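PDB 5ZKA: N-acetylneuraminate lyase from Fusobacterium nucleatum subsp. nucleatum ATCC 25586, which belongs to the dihydrodipicolinate synthetase family of enzymes, whose members are built on a TIM barrel. Local coordinates for residues S118-F123 / F154-N159; G55-G60 / I91-S96; I199-D204 / D216-S221; Y114-A119 / Y146-S151; M160-F165 / E188-A193. One frame throughout, in Å; residues are numbered along the deposited sequence. Where two conformers were deposited one is given.

Interaction 1 of 5, residues S118-F123 / F154-N159; sequences SAVTPF and FLTGVN
Thr-156 and Thr-121 illustrate how a turn at the end of a barrel strand can pack against a helix terminus without a single direct hydrogen bond. The tight part lies round the methyl of Thr-156. Its CG2 slides past Val-120 in the opposite sense, 3.7 Å from Val-120 CG2, while Thr-156 CB sits 3.9 Å from Phe-123 CB. The Phe-123 ring then leads off from that junction, with Thr-156 CG2 approaching it obliquely. Val-158 closes the other end: its CB stands 3.7 Å from Thr-121 OG1, and its CG2 lies 4.0 Å from Pro-122 O.

The looser part is bridged by water. The two threonine side chains cross at about a right angle, with Thr-121 OG1 and Thr-156 OG1 3.6 Å apart and joined by one water, 2.6 Å from Thr-121 OG1 and 2.8 Å from Thr-156 OG1. Thr-156 OG1, set between its own N and carbonyl carbon (chi1 65°), is hydrogen-bonded to Ile-152 O and also receives Val-158 N at 3.1 Å. This makes an ST turn just where the chain turns to solvent at Gly-157, which leaves the helix with positive phi.

Residues 121-123 lead the chain on from the end of barrel strand 117-120. Helix 129-143 covers one flank, where Thr-121 touches Tyr-136 and Val-158 touches Ile-132, and strand 147-150 runs alongside, its Tyr-150 packing on Val-120.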
# COMPACT_ATOMS: atom_id res chain seq x y z
N SER A 118 18.67 -13.77 8.93
CA SER A 118 17.49 -13.63 8.09
C SER A 118 17.59 -14.68 7.00
O SER A 118 18.67 -15.20 6.71
CB SER A 118 17.39 -12.22 7.48
OG SER A 118 16.10 -11.97 6.97
N ALA A 119 16.45 -15.03 6.40
CA ALA A 119 16.49 -16.03 5.34
C ALA A 119 15.31 -15.82 4.41
O ALA A 119 14.16 -15.84 4.85
CB ALA A 119 16.47 -17.45 5.91
N VAL A 120 15.60 -15.63 3.12
CA VAL A 120 14.53 -15.51 2.14
C VAL A 120 13.73 -16.82 2.10
O VAL A 120 14.26 -17.90 2.37
CB VAL A 120 15.10 -15.16 0.75
CG1 VAL A 120 16.08 -16.24 0.29
CG2 VAL A 120 13.98 -14.94 -0.27
N THR A 121 12.44 -16.71 1.79
CA THR A 121 11.67 -17.93 1.58
C THR A 121 12.33 -18.77 0.49
O THR A 121 12.78 -18.22 -0.53
CB THR A 121 10.22 -17.61 1.20
OG1 THR A 121 10.20 -16.78 0.03
CG2 THR A 121 9.52 -16.87 2.35
N PRO A 122 12.44 -20.09 0.66
CA PRO A 122 13.03 -20.90 -0.41
C PRO A 122 12.19 -20.77 -1.67
O PRO A 122 10.96 -20.69 -1.60
CB PRO A 122 13.02 -22.32 0.16
CG PRO A 122 11.97 -22.30 1.20
CD PRO A 122 11.94 -20.91 1.77
N PHE A 123 12.85 -20.70 -2.82
CA PHE A 123 12.20 -20.29 -4.06
C PHE A 123 12.67 -21.21 -5.19
O PHE A 123 13.37 -22.20 -4.96
CB PHE A 123 12.48 -18.80 -4.34
CG PHE A 123 13.94 -18.46 -4.39
CD1 PHE A 123 14.64 -18.11 -3.24
CD2 PHE A 123 14.62 -18.46 -5.60
CE1 PHE A 123 15.99 -17.79 -3.29
CE2 PHE A 123 15.97 -18.13 -5.67
CZ PHE A 123 16.65 -17.80 -4.51
N PHE A 154 7.57 -10.38 -4.86
CA PHE A 154 7.84 -9.89 -6.21
C PHE A 154 8.96 -10.67 -6.89
O PHE A 154 8.95 -10.82 -8.12
CB PHE A 154 8.18 -8.40 -6.18
CG PHE A 154 8.46 -7.82 -7.55
CD1 PHE A 154 7.49 -7.87 -8.55
CD2 PHE A 154 9.69 -7.24 -7.83
CE1 PHE A 154 7.75 -7.35 -9.81
CE2 PHE A 154 9.95 -6.71 -9.09
CZ PHE A 154 8.98 -6.77 -10.08
N LEU A 155 9.93 -11.15 -6.12
CA LEU A 155 11.05 -11.92 -6.66
C LEU A 155 10.86 -13.43 -6.52
O LEU A 155 11.24 -14.18 -7.43
CB LEU A 155 12.36 -11.51 -5.99
CG LEU A 155 12.81 -10.06 -6.16
CD1 LEU A 155 14.23 -9.88 -5.62
CD2 LEU A 155 12.70 -9.61 -7.62
N THR A 156 10.28 -13.90 -5.41
CA THR A 156 10.15 -15.34 -5.18
C THR A 156 8.82 -15.91 -5.65
O THR A 156 8.73 -17.13 -5.88
CB THR A 156 10.28 -15.68 -3.69
OG1 THR A 156 9.18 -15.10 -2.98
CG2 THR A 156 11.60 -15.18 -3.11
N GLY A 157 7.79 -15.08 -5.77
CA GLY A 157 6.45 -15.59 -6.02
C GLY A 157 5.78 -16.27 -4.85
O GLY A 157 4.73 -16.89 -5.03
N VAL A 158 6.36 -16.18 -3.64
CA VAL A 158 5.84 -16.86 -2.46
C VAL A 158 4.99 -15.87 -1.68
O VAL A 158 5.51 -14.91 -1.11
CB VAL A 158 6.97 -17.44 -1.59
CG1 VAL A 158 6.42 -17.91 -0.26
CG2 VAL A 158 7.69 -18.57 -2.33
N ASN A 159 3.67 -16.11 -1.64
CA ASN A 159 2.72 -15.23 -0.96
C ASN A 159 2.25 -15.90 0.32
O ASN A 159 1.58 -16.94 0.28
CB ASN A 159 1.54 -14.91 -1.88
CG ASN A 159 1.94 -13.98 -3.02
OD1 ASN A 159 1.99 -14.40 -4.18
ND2 ASN A 159 2.22 -12.73 -2.69
O HOH W 1 8.98 -14.55 -0.21

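Interaction 2 of 5, residues G55-G60 / I91-S96; sequences GLYVGG and IAQVGS
Gln-93 is bonded to the neighbouring strand twice, by backbone and by side chain. Its N gives a 2.8 Å bond to Val-58 O, and its NE2 gives another of 2.8 Å to Gly-59 O, which lies in the plane of the Gln-93 amide. Tilted 33° from the Gly-59 carbonyl plane, this side-chain bond reaches just past the end of strand 55-58. Within the ladder, Val-58 N meets Ile-91 O almost straight, and Ile-91 N bonds to Leu-56 O at 3.0 Å. The other end of the Gln-93 amide, OE1, takes Val-120 N from the next strand, together with a bent bond from Gly-95 N.

Strands 55-58 and 91-93 run parallel, consecutive strands of a TIM barrel joined through helix 70-84 in a beta-alpha-beta crossover. Val-58 and Ala-92 face that helix, both touching Phe-77.

Tyr-57 and Ile-91 occupy the other face. With CG anti to the Tyr-57 backbone N (chi1 -171°), the ring slants across Ile-91 and Gln-93: CE1 lies 3.7 Å from Ile-91 CG2, and OH comes to 3.2 Å from Gln-93 CG. The ring and amide planes differ by 36°. Tyr-57 OH is itself hydrogen-bonded to Ser-118 OG.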
# COMPACT_ATOMS: atom_id res chain seq x y z
N GLY A 55 21.58 0.02 11.54
CA GLY A 55 22.00 -1.36 11.35
C GLY A 55 22.41 -1.60 9.91
O GLY A 55 22.19 -0.77 9.03
N LEU A 56 23.04 -2.76 9.70
CA LEU A 56 23.39 -3.23 8.37
C LEU A 56 22.75 -4.60 8.15
O LEU A 56 22.83 -5.46 9.03
CB LEU A 56 24.90 -3.32 8.17
CG LEU A 56 25.66 -1.99 8.19
CD1 LEU A 56 27.16 -2.22 8.11
CD2 LEU A 56 25.19 -1.08 7.06
N TYR A 57 22.11 -4.77 7.00
CA TYR A 57 21.55 -6.05 6.56
C TYR A 57 22.52 -6.63 5.53
O TYR A 57 22.61 -6.13 4.41
CB TYR A 57 20.17 -5.82 5.97
CG TYR A 57 19.38 -7.06 5.68
CD1 TYR A 57 18.64 -7.69 6.67
CD2 TYR A 57 19.31 -7.56 4.39
CE1 TYR A 57 17.88 -8.82 6.39
CE2 TYR A 57 18.56 -8.68 4.10
CZ TYR A 57 17.84 -9.30 5.10
OH TYR A 57 17.09 -10.41 4.80
N VAL A 58 23.26 -7.66 5.93
CA VAL A 58 24.38 -8.16 5.15
C VAL A 58 23.96 -9.44 4.44
O VAL A 58 23.38 -10.34 5.06
CB VAL A 58 25.61 -8.41 6.03
CG1 VAL A 58 26.80 -8.82 5.18
CG2 VAL A 58 25.95 -7.14 6.84
N GLY A 59 24.24 -9.52 3.14
CA GLY A 59 23.95 -10.71 2.37
C GLY A 59 22.57 -10.76 1.77
O GLY A 59 22.10 -11.85 1.42
N GLY A 60 21.89 -9.61 1.65
CA GLY A 60 20.57 -9.58 1.05
C GLY A 60 20.62 -9.51 -0.47
O GLY A 60 21.67 -9.57 -1.11
N ILE A 91 22.37 -7.86 10.81
CA ILE A 91 21.57 -9.03 10.45
C ILE A 91 22.27 -9.72 9.28
O ILE A 91 22.68 -9.06 8.32
CB ILE A 91 20.13 -8.66 10.06
CG1 ILE A 91 19.40 -7.96 11.22
CG2 ILE A 91 19.33 -9.92 9.60
CD1 ILE A 91 18.10 -7.25 10.76
N ALA A 92 22.39 -11.05 9.36
CA ALA A 92 23.02 -11.82 8.30
C ALA A 92 21.95 -12.62 7.57
O ALA A 92 21.32 -13.50 8.16
CB ALA A 92 24.10 -12.76 8.86
N GLN A 93 21.75 -12.31 6.28
CA GLN A 93 20.83 -13.07 5.44
C GLN A 93 21.54 -14.32 4.93
O GLN A 93 22.53 -14.20 4.20
CB GLN A 93 20.34 -12.20 4.29
CG GLN A 93 19.02 -12.66 3.65
CD GLN A 93 19.19 -13.88 2.79
OE1 GLN A 93 18.37 -14.79 2.81
NE2 GLN A 93 20.27 -13.91 2.02
N VAL A 94 21.06 -15.50 5.31
CA VAL A 94 21.71 -16.76 4.97
C VAL A 94 20.82 -17.69 4.15
O VAL A 94 21.22 -18.82 3.86
CB VAL A 94 22.23 -17.48 6.23
CG1 VAL A 94 23.24 -16.61 6.98
CG2 VAL A 94 21.07 -17.87 7.13
N GLY A 95 19.63 -17.24 3.75
CA GLY A 95 18.71 -18.11 3.04
C GLY A 95 19.18 -18.45 1.64
O GLY A 95 20.03 -17.77 1.05
N SER A 96 18.58 -19.50 1.08
CA SER A 96 19.06 -20.07 -0.17
C SER A 96 18.09 -21.18 -0.59
O SER A 96 17.34 -21.70 0.24
CB SER A 96 20.48 -20.64 -0.01
OG SER A 96 20.82 -21.56 -1.02

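Interaction 3 of 5, residues I199-D204 / D216-S221. With EDO (1,2-ethanediol), chain E.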
# COMPACT_ATOMS: atom_id res chain seq x y z
N ILE A 199 8.62 -5.88 12.79
CA ILE A 199 8.29 -5.79 11.37
C ILE A 199 9.16 -4.70 10.76
O ILE A 199 9.11 -3.54 11.20
CB ILE A 199 6.81 -5.47 11.14
CG1 ILE A 199 5.93 -6.47 11.87
CG2 ILE A 199 6.54 -5.42 9.64
CD1 ILE A 199 4.46 -6.08 11.83
N PHE A 200 9.92 -5.06 9.73
CA PHE A 200 10.76 -4.13 8.99
C PHE A 200 10.18 -3.89 7.60
O PHE A 200 9.98 -4.84 6.84
CB PHE A 200 12.18 -4.67 8.87
CG PHE A 200 12.88 -4.75 10.18
CD1 PHE A 200 13.42 -3.60 10.76
CD2 PHE A 200 12.98 -5.95 10.86
CE1 PHE A 200 14.06 -3.66 11.98
CE2 PHE A 200 13.62 -6.01 12.08
CZ PHE A 200 14.16 -4.87 12.64
N ALA A 201 9.99 -2.63 7.25
CA ALA A 201 9.54 -2.31 5.90
C ALA A 201 10.66 -2.54 4.90
O ALA A 201 11.80 -2.13 5.12
CB ALA A 201 9.07 -0.85 5.83
N GLY A 202 10.33 -3.17 3.77
CA GLY A 202 11.31 -3.45 2.74
C GLY A 202 11.22 -2.59 1.50
O GLY A 202 12.00 -2.75 0.56
N PHE A 203 10.28 -1.64 1.49
CA PHE A 203 9.96 -0.82 0.33
C PHE A 203 10.26 0.64 0.67
O PHE A 203 9.42 1.32 1.29
CB PHE A 203 8.50 -1.04 -0.06
CG PHE A 203 7.61 -1.34 1.14
CD1 PHE A 203 7.49 -0.44 2.18
CD2 PHE A 203 6.92 -2.54 1.24
CE1 PHE A 203 6.70 -0.70 3.28
CE2 PHE A 203 6.12 -2.81 2.34
CZ PHE A 203 6.02 -1.88 3.36
N ASP A 204 11.45 1.13 0.28
CA ASP A 204 11.92 2.44 0.72
C ASP A 204 10.98 3.54 0.29
O ASP A 204 10.86 4.57 0.97
CB ASP A 204 13.29 2.74 0.14
CG ASP A 204 14.34 1.70 0.49
OD1 ASP A 204 13.96 0.60 0.93
OD2 ASP A 204 15.54 1.99 0.29
N ASP A 216 8.71 -1.49 12.94
CA ASP A 216 9.77 -1.24 13.90
C ASP A 216 11.02 -0.70 13.24
O ASP A 216 11.98 -0.35 13.94
CB ASP A 216 10.08 -2.53 14.66
CG ASP A 216 8.87 -3.06 15.38
OD1 ASP A 216 8.57 -2.53 16.47
OD2 ASP A 216 8.18 -3.97 14.85
N GLY A 217 11.02 -0.60 11.92
CA GLY A 217 12.17 -0.11 11.20
C GLY A 217 12.00 -0.40 9.73
O GLY A 217 10.89 -0.66 9.25
N ALA A 218 13.12 -0.36 9.02
CA ALA A 218 13.11 -0.56 7.58
C ALA A 218 14.47 -1.07 7.14
O ALA A 218 15.49 -0.74 7.75
CB ALA A 218 12.78 0.75 6.83
N ILE A 219 14.47 -1.89 6.10
CA ILE A 219 15.69 -2.44 5.50
C ILE A 219 15.62 -2.12 4.01
O ILE A 219 14.66 -2.51 3.34
CB ILE A 219 15.79 -3.96 5.74
CG1 ILE A 219 15.84 -4.24 7.23
CG2 ILE A 219 16.98 -4.57 5.02
CD1 ILE A 219 15.47 -5.71 7.60
N GLY A 220 16.60 -1.38 3.49
CA GLY A 220 16.48 -0.89 2.12
C GLY A 220 17.81 -0.62 1.44
O GLY A 220 18.80 -0.28 2.09
N SER A 221 17.80 -0.74 0.12
CA SER A 221 19.01 -0.46 -0.67
C SER A 221 19.29 1.03 -0.76
O SER A 221 20.46 1.44 -0.84
CB SER A 221 18.86 -1.01 -2.08
OG SER A 221 17.70 -0.48 -2.70
C1 EDO E . 13.76 0.90 -3.18
O1 EDO E . 12.76 0.21 -2.48
C2 EDO E . 13.60 0.66 -4.68
O2 EDO E . 13.80 -0.70 -4.94
O HOH W 2 15.16 -1.81 -0.85
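Ala-201 and Ala-218 pair across the last beta-alpha-beta unit of a TIM barrel, in which helix 207-212 connects the short, weakly bonded strand 200-201 to strand 217-220. Backbone bonds from Phe-200 to Val-177 and Phe-179 close the ring of strands on the far side. In the middle of the pairing, Ala-201 N bonds to Gly-217 O at 2.9 Å and Ala-201 O receives Ile-219 N at 2.9 Å. The Ala-201 and Ala-218 methyls both face the connecting helix.

At the start, Asp-216 holds Ile-199 by both of its ends: the main-chain N bonds to Ile-199 O, and OD2 accepts Ile-199 N at 2.8 Å through the anti lone pair. Asp-216 OD2 has a second partner in Arg-191, a salt bridge that would favour the charged carboxylate.

Phe-200 brings Ala-218 N to the edge of its ring, in plane, while the Ile-219 side chain runs aslant to it, CD1 3.7 Å from Phe-200 CB. Further along, Asp-204 brings OD1 to 3.2 Å from Gly-220 CA; OD2 bonds to Thr-222 OG1. A water links Asp-204 OD1 to Ser-221 N, and a 1,2-ethanediol, probably from the crystallisation liquor, accepts Asp-204 N on its O1 at 3.2 Å (147° at the hydrogen).

Interaction 4 of 5, residues Y114-A119 / Y146-S151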
# COMPACT_ATOMS: atom_id res chain seq x y z
N TYR A 114 27.57 -12.66 14.63
CA TYR A 114 26.27 -12.12 14.26
C TYR A 114 25.21 -12.65 15.21
O TYR A 114 25.19 -13.84 15.55
CB TYR A 114 25.90 -12.49 12.82
CG TYR A 114 26.66 -11.74 11.74
CD1 TYR A 114 27.94 -12.13 11.36
CD2 TYR A 114 26.07 -10.67 11.07
CE1 TYR A 114 28.63 -11.47 10.37
CE2 TYR A 114 26.75 -10.00 10.06
CZ TYR A 114 28.03 -10.41 9.71
OH TYR A 114 28.71 -9.75 8.71
N LYS A 115 24.32 -11.76 15.66
CA LYS A 115 23.35 -12.08 16.69
C LYS A 115 21.94 -12.17 16.14
O LYS A 115 20.98 -12.28 16.91
CB LYS A 115 23.41 -11.05 17.82
CG LYS A 115 24.62 -11.23 18.75
CD LYS A 115 24.67 -12.65 19.27
CE LYS A 115 25.87 -12.89 20.17
NZ LYS A 115 25.80 -12.11 21.44
N CYS A 116 21.79 -12.12 14.82
CA CYS A 116 20.49 -12.27 14.21
C CYS A 116 20.68 -12.68 12.76
O CYS A 116 21.55 -12.14 12.07
CB CYS A 116 19.68 -10.97 14.30
SG CYS A 116 17.97 -11.20 13.75
N LEU A 117 19.89 -13.65 12.33
CA LEU A 117 19.88 -14.16 10.96
C LEU A 117 18.62 -13.68 10.25
O LEU A 117 17.65 -13.26 10.87
CB LEU A 117 19.90 -15.69 10.93
CG LEU A 117 20.98 -16.45 11.69
CD1 LEU A 117 20.81 -17.96 11.48
CD2 LEU A 117 22.34 -16.00 11.21
N SER A 118 18.67 -13.77 8.93
CA SER A 118 17.49 -13.63 8.09
C SER A 118 17.59 -14.68 7.00
O SER A 118 18.67 -15.20 6.71
CB SER A 118 17.39 -12.22 7.48
OG SER A 118 16.10 -11.97 6.97
N ALA A 119 16.45 -15.03 6.40
CA ALA A 119 16.49 -16.03 5.34
C ALA A 119 15.31 -15.82 4.41
O ALA A 119 14.16 -15.84 4.85
CB ALA A 119 16.47 -17.45 5.91
N TYR A 146 18.70 -16.12 16.32
CA TYR A 146 17.41 -15.51 16.03
C TYR A 146 17.21 -15.38 14.53
O TYR A 146 18.17 -15.34 13.75
CB TYR A 146 17.28 -14.13 16.68
CG TYR A 146 17.34 -14.16 18.19
CD1 TYR A 146 16.41 -14.89 18.92
CD2 TYR A 146 18.32 -13.47 18.88
CE1 TYR A 146 16.47 -14.93 20.30
CE2 TYR A 146 18.39 -13.51 20.26
CZ TYR A 146 17.46 -14.24 20.96
OH TYR A 146 17.52 -14.27 22.34
N MET A 147 15.95 -15.29 14.12
CA MET A 147 15.61 -15.36 12.71
C MET A 147 14.59 -14.29 12.35
O MET A 147 13.59 -14.13 13.05
CB MET A 147 15.04 -16.74 12.34
CG MET A 147 14.45 -16.83 10.94
SD MET A 147 15.68 -16.64 9.62
CE MET A 147 16.71 -18.09 9.90
N ILE A 148 14.84 -13.58 11.25
CA ILE A 148 13.86 -12.68 10.65
C ILE A 148 13.46 -13.28 9.32
O ILE A 148 14.32 -13.55 8.46
CB ILE A 148 14.44 -11.26 10.50
CG1 ILE A 148 14.54 -10.58 11.87
CG2 ILE A 148 13.56 -10.41 9.63
CD1 ILE A 148 15.48 -9.40 11.85
N ILE A 149 12.16 -13.56 9.15
CA ILE A 149 11.64 -14.01 7.86
C ILE A 149 11.86 -12.92 6.82
O ILE A 149 11.48 -11.76 7.03
CB ILE A 149 10.14 -14.30 7.97
CG1 ILE A 149 9.83 -15.24 9.12
CG2 ILE A 149 9.59 -14.77 6.62
CD1 ILE A 149 8.34 -15.24 9.47
N TYR A 150 12.44 -13.29 5.67
CA TYR A 150 12.59 -12.37 4.53
C TYR A 150 11.52 -12.73 3.51
O TYR A 150 11.63 -13.74 2.81
CB TYR A 150 14.00 -12.45 3.93
CG TYR A 150 14.28 -11.51 2.76
CD1 TYR A 150 13.40 -10.46 2.43
CD2 TYR A 150 15.40 -11.68 1.96
CE1 TYR A 150 13.65 -9.61 1.36
CE2 TYR A 150 15.66 -10.83 0.88
CZ TYR A 150 14.79 -9.80 0.59
OH TYR A 150 15.05 -8.96 -0.48
N SER A 151 10.49 -11.89 3.41
CA SER A 151 9.34 -12.13 2.54
C SER A 151 9.39 -11.15 1.37
O SER A 151 9.19 -9.95 1.55
CB SER A 151 8.03 -11.98 3.30
OG SER A 151 6.94 -12.10 2.40
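Met-147 bends back over Leu-117 and Ala-119, and its chain can be traced atom by atom. CB leaves the strand on the side facing helix 129-143, and the side chain packs there on Ile-139 and Val-140. From CG onward the chain folds at both chi2 and chi3, each near 65°, which returns its end to the neighbouring strand. SD thus settles 3.7 Å from Ala-119 N and also touches the Ala-119 methyl. The terminal CE touches two side chains, 4.0 Å from Ala-119 CB and 4.1 Å from Leu-117 CB.

In the backbone, strands 117-119 and 147-150 run parallel at 24° to each other, the consecutive strands of another beta-alpha-beta unit in the TIM barrel. Leu-117 contributes both of its backbone polar groups, N to Tyr-146 O and O to Ile-148 N. Next, Ala-119 N reaches Ile-148 O only weakly, before Tyr-150 N bonds to Ala-119 O. Ser-118 reinforces the weak step: OG donates to the same Ile-148 O at 2.8 Å, from 41° above the carbonyl plane.

On the face of Ser-118 and Ile-148, Ile-148 CD1 comes to 3.6 Å from Cys-116 SG. At the exposed end the Tyr-146 ring turns its edge to Lys-115, CD2 lying 3.5 Å from Lys-115 O.

Interaction 5 of 5, residues M160-F165 / E188-A193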
# COMPACT_ATOMS: atom_id res chain seq x y z
N MET A 160 2.58 -15.29 1.46
CA MET A 160 2.36 -15.88 2.77
C MET A 160 1.11 -15.28 3.41
O MET A 160 0.96 -14.06 3.45
CB MET A 160 3.58 -15.64 3.67
CG MET A 160 3.56 -16.41 4.97
SD MET A 160 5.17 -17.16 5.28
CE MET A 160 5.33 -18.22 3.86
N SER A 161 0.24 -16.15 3.91
CA SER A 161 -1.01 -15.77 4.54
C SER A 161 -0.80 -15.37 6.00
O SER A 161 0.24 -15.65 6.61
CB SER A 161 -2.02 -16.92 4.47
OG SER A 161 -1.93 -17.73 5.63
N LEU A 162 -1.82 -14.71 6.57
CA LEU A 162 -1.74 -14.29 7.96
C LEU A 162 -1.63 -15.48 8.90
O LEU A 162 -0.83 -15.46 9.85
CB LEU A 162 -2.96 -13.43 8.31
CG LEU A 162 -3.06 -12.86 9.73
CD1 LEU A 162 -1.89 -11.94 10.05
CD2 LEU A 162 -4.39 -12.13 9.86
N SER A 163 -2.40 -16.55 8.66
CA SER A 163 -2.29 -17.74 9.51
C SER A 163 -0.95 -18.44 9.33
O SER A 163 -0.45 -19.08 10.27
CB SER A 163 -3.42 -18.71 9.21
OG SER A 163 -3.40 -19.08 7.84
N GLN A 164 -0.36 -18.35 8.15
CA GLN A 164 0.96 -18.93 7.94
C GLN A 164 2.03 -18.16 8.72
O GLN A 164 2.91 -18.77 9.35
CB GLN A 164 1.26 -18.97 6.44
CG GLN A 164 0.36 -19.97 5.71
CD GLN A 164 0.54 -19.97 4.21
OE1 GLN A 164 0.99 -18.98 3.63
NE2 GLN A 164 0.21 -21.09 3.58
N PHE A 165 1.97 -16.82 8.72
CA PHE A 165 2.86 -16.05 9.59
C PHE A 165 2.69 -16.48 11.05
O PHE A 165 3.67 -16.62 11.79
CB PHE A 165 2.62 -14.55 9.46
CG PHE A 165 3.34 -13.91 8.30
CD1 PHE A 165 4.73 -13.84 8.28
CD2 PHE A 165 2.63 -13.37 7.24
CE1 PHE A 165 5.40 -13.24 7.21
CE2 PHE A 165 3.28 -12.76 6.17
CZ PHE A 165 4.68 -12.71 6.16
N GLU A 188 -1.02 -4.24 8.10
CA GLU A 188 -1.74 -3.88 9.31
C GLU A 188 -2.21 -5.12 10.08
O GLU A 188 -2.21 -5.13 11.32
CB GLU A 188 -2.93 -2.97 8.95
CG GLU A 188 -3.83 -2.56 10.13
CD GLU A 188 -4.82 -3.66 10.53
OE1 GLU A 188 -5.28 -4.40 9.63
OE2 GLU A 188 -5.11 -3.79 11.74
N ARG A 189 -2.64 -6.17 9.37
CA ARG A 189 -3.12 -7.38 10.04
C ARG A 189 -1.98 -8.10 10.77
O ARG A 189 -2.17 -8.60 11.88
CB ARG A 189 -3.77 -8.34 9.04
CG ARG A 189 -5.11 -7.86 8.45
CD ARG A 189 -6.26 -8.05 9.43
NE ARG A 189 -6.37 -6.92 10.35
CZ ARG A 189 -7.08 -6.94 11.46
NH1 ARG A 189 -7.75 -8.04 11.81
NH2 ARG A 189 -7.11 -5.88 12.25
N VAL A 190 -0.80 -8.15 10.16
CA VAL A 190 0.36 -8.76 10.82
C VAL A 190 0.76 -7.94 12.04
O VAL A 190 1.05 -8.50 13.10
CB VAL A 190 1.52 -8.90 9.82
CG1 VAL A 190 2.80 -9.36 10.53
CG2 VAL A 190 1.14 -9.89 8.71
N ARG A 191 0.76 -6.61 11.91
CA ARG A 191 1.09 -5.75 13.05
C ARG A 191 0.14 -5.97 14.21
O ARG A 191 0.57 -6.05 15.37
CB ARG A 191 1.07 -4.27 12.63
CG ARG A 191 1.19 -3.27 13.80
CD ARG A 191 2.63 -3.14 14.33
NE ARG A 191 3.11 -4.39 14.94
CZ ARG A 191 4.39 -4.68 15.12
NH1 ARG A 191 5.33 -3.81 14.76
NH2 ARG A 191 4.74 -5.86 15.65
N LYS A 192 -1.16 -6.09 13.92
CA LYS A 192 -2.13 -6.29 15.00
C LYS A 192 -2.02 -7.68 15.61
O LYS A 192 -2.14 -7.84 16.83
CB LYS A 192 -3.55 -6.06 14.51
CG LYS A 192 -4.56 -6.01 15.66
CD LYS A 192 -5.84 -6.75 15.34
CE LYS A 192 -6.55 -7.18 16.62
NZ LYS A 192 -6.56 -6.11 17.66
N ALA A 193 -1.81 -8.70 14.78
CA ALA A 193 -1.82 -10.07 15.28
C ALA A 193 -0.57 -10.42 16.08
O ALA A 193 -0.63 -11.33 16.92
CB ALA A 193 -1.97 -11.05 14.11
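Leu-162 extends to helix 184-193 with CG anti to its backbone N (chi1 -179°), and chi2 of 61° then spreads the two methyls over separate neighbours. CD1 enters beside Val-190, 3.9 Å from Val-190 CG2, and also lies near Arg-189 O and the Ala-193 methyl. CD2 meets Arg-189 CB at 3.9 Å. One helical turn further on, Phe-165 brings ring atom CD2 to 4.1 Å from Val-190 CG2, the two side chains crossing at about a right angle. One face of the Phe-165 ring is covered by Met-160 CG, 3.8 Å above its centre.

These are two of the outer helices of the TIM barrel, 162-169 and 184-193, consecutive in the helical layer. Ser-161 is the N-cap of the first; its N bonds at 2.9 Å to OE1 of Gln-164, the N3 residue.

Of its side chain, Arg-189 gives Leu-162 the CB end. Its doubly bent chain carries the guanidinium away to Glu-188, gripped side-on with NE on OE1 (2.8 Å) and NH2 on OE2. NH1 is salt-bridged to acidic side-chain groups of a neighbouring subunit. Hydrocarbon thus makes most of the contact between these helices, while the Glu-188/Arg-189 pair, linked within the chain, also reaches that subunit.

How the interactions relate
Interactions 2, 3 and 4 are three strand pairings of one barrel, and interactions 1 and 5 extend it outward. Interactions 2 and 4 have centres about 7 Å apart and are stitched together by Ser-118, whose N and O lie 2.8 Å from Ala-92 O and Val-94 N respectively. Interactions 1 and 4 share Ser-118 and Ala-119, and Thr-121 N approaches Tyr-150 O at 3.2 Å. Past the intervening strand 20-24, Tyr-57 CG of interaction 2 meets Ile-219 CG2 of interaction 3 at 3.5 Å. Interaction 5 is tied to interaction 3 by Arg-191 NH1 on Asp-216 OD2 (2.9 Å). The modified Lys-178 lies between Val-177 and Phe-179, both backbone-bonded to Phe-200 of interaction 3.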